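Local coordinates for amino acid adenylation domain-containing protein (Bacillus stratosphericus LAMA 585, PDB 6ULY) that probably selects an alpha-keto acid and activates it as an acyl adenylate, serving as an adenylation domain in nonribosomal depsipeptide synthesis, at residues H315-P319 / H320-G324. Sequence-based numbering, arbitrary orientation.
Sequences HLLAP and HGLKG. With SO4 (sulfate ion), chain E.
Leu317 and Leu322 meet across the turn at the C-terminal end of helix 307-317, CB of Leu317 lying 3.9 Å from CD2 of Leu322. The Leu322 branch slants across the Leu317 side chain, because its CG stands opposite the backbone N (chi1 -170°) and CD2 is carried over CB and CD1 of Leu317. The carbonyl of Leu317 takes two weak hydrogen bonds, from His320 N at 3.1 Å and from Leu322 N at 3.3 Å. Gly321 N gives a firmer bond to Ala318 O (2.9 Å), approaching from above the carbonyl plane, 52° out of it. Gly321 has a positive phi of 90°, which turns the chain so that Leu322 can fold inward. The His320 ring sets its CD2 edge near Leu316 O, at 3.9 Å; farther out, its NE2 is bonded to Ile285 O and the ring packs edge-to-face with Trp290, which together fix its rotation. Met260 and Phe313 add further apolar contacts to Leu322, and Leu257 does so to Leu317. Beyond the turn Gly324 N binds O2 of a sulfate, probably from the crystallisation liquor, at 3.2 Å. The weak 6→1 bond from Leu322, the 5→2 bond from positive-phi Gly321 and the Leu317-Leu322 apolar contact define a Schellman motif, here leading into strand 327-333 of the larger mixed sheet in this AMP-binding (ANL) fold.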
loop_
_atom_site.group_PDB
_atom_site.type_symbol
_atom_site.label_atom_id
_atom_site.label_comp_id
_atom_site.label_asym_id
_atom_site.label_seq_id
_atom_site.Cartn_x
_atom_site.Cartn_y
_atom_site.Cartn_z
ATOM N N HIS A 315 20.859 28.455 18.249
ATOM C CA HIS A 315 20.876 29.836 18.717
ATOM C C HIS A 315 20.202 29.956 20.079
ATOM O O HIS A 315 20.742 30.580 21.000
ATOM C CB HIS A 315 20.190 30.731 17.682
ATOM C CG HIS A 315 20.250 32.192 17.997
ATOM N ND1 HIS A 315 19.187 32.881 18.540
ATOM C CD2 HIS A 315 21.240 33.102 17.828
ATOM C CE1 HIS A 315 19.521 34.149 18.702
ATOM N NE2 HIS A 315 20.763 34.309 18.277
ATOM N N LEU A 316 19.028 29.337 20.231
ATOM C CA LEU A 316 18.296 29.433 21.490
ATOM C C LEU A 316 19.093 28.846 22.646
ATOM O O LEU A 316 19.050 29.368 23.767
ATOM C CB LEU A 316 16.948 28.721 21.373
ATOM C CG LEU A 316 15.821 29.457 20.648
ATOM C CD1 LEU A 316 14.630 28.535 20.455
ATOM C CD2 LEU A 316 15.403 30.700 21.410
ATOM N N LEU A 317 19.816 27.755 22.401
ATOM C CA LEU A 317 20.495 27.028 23.466
ATOM C C LEU A 317 21.963 27.405 23.616
ATOM O O LEU A 317 22.626 26.888 24.520
ATOM C CB LEU A 317 20.375 25.520 23.230
ATOM C CG LEU A 317 18.956 24.948 23.238
ATOM C CD1 LEU A 317 19.001 23.438 23.059
ATOM C CD2 LEU A 317 18.218 25.311 24.518
ATOM N N ALA A 318 22.489 28.278 22.758
ATOM C CA ALA A 318 23.863 28.750 22.918
ATOM C C ALA A 318 24.126 29.344 24.296
ATOM O O ALA A 318 25.114 28.946 24.936
ATOM C CB ALA A 318 24.183 29.764 21.811
ATOM N N PRO A 319 23.308 30.266 24.817
ATOM C CA PRO A 319 23.582 30.795 26.166
ATOM C C PRO A 319 23.637 29.726 27.243
ATOM O O PRO A 319 24.284 29.946 28.273
ATOM C CB PRO A 319 22.427 31.780 26.408
ATOM C CG PRO A 319 21.378 31.424 25.399
ATOM C CD PRO A 319 22.127 30.906 24.210
ATOM N N HIS A 320 22.996 28.575 27.042
ATOM C CA HIS A 320 23.021 27.500 28.025
ATOM C C HIS A 320 24.200 26.550 27.831
ATOM O O HIS A 320 24.219 25.471 28.434
ATOM C CB HIS A 320 21.702 26.721 27.983
ATOM C CG HIS A 320 20.496 27.566 28.261
ATOM N ND1 HIS A 320 20.098 27.901 29.538
ATOM C CD2 HIS A 320 19.605 28.149 27.425
ATOM C CE1 HIS A 320 19.012 28.652 29.476
ATOM N NE2 HIS A 320 18.693 28.818 28.205
ATOM N N GLY A 321 25.178 26.924 27.012
ATOM C CA GLY A 321 26.383 26.136 26.858
ATOM C C GLY A 321 26.358 25.077 25.777
ATOM O O GLY A 321 27.247 24.218 25.761
ATOM N N LEU A 322 25.384 25.100 24.874
ATOM C CA LEU A 322 25.364 24.139 23.776
ATOM C C LEU A 322 26.278 24.636 22.664
ATOM O O LEU A 322 26.026 25.692 22.074
ATOM C CB LEU A 322 23.947 23.933 23.251
ATOM C CG LEU A 322 23.813 22.762 22.268
ATOM C CD1 LEU A 322 23.823 21.434 23.015
ATOM C CD2 LEU A 322 22.561 22.897 21.417
ATOM N N LYS A 323 27.342 23.886 22.388
ATOM C CA LYS A 323 28.225 24.245 21.288
ATOM C C LYS A 323 27.454 24.195 19.974
ATOM O O LYS A 323 26.535 23.392 19.797
ATOM C CB LYS A 323 29.429 23.305 21.238
ATOM C CG LYS A 323 30.503 23.628 22.265
ATOM C CD LYS A 323 31.556 22.523 22.357
ATOM C CE LYS A 323 31.080 21.356 23.217
ATOM N NZ LYS A 323 30.926 21.735 24.655
ATOM N N GLY A 324 27.834 25.074 19.051
ATOM C CA GLY A 324 27.116 25.260 17.810
ATOM C C GLY A 324 27.357 24.220 16.743
ATOM O O GLY A 324 26.860 24.382 15.625
HETATM S S SO4 E . 30.847 27.874 20.219
HETATM O O1 SO4 E . 32.045 27.785 19.438
HETATM O O2 SO4 E . 29.713 27.633 19.378
HETATM O O3 SO4 E . 30.882 26.896 21.266
HETATM O O4 SO4 E . 30.745 29.184 20.791
#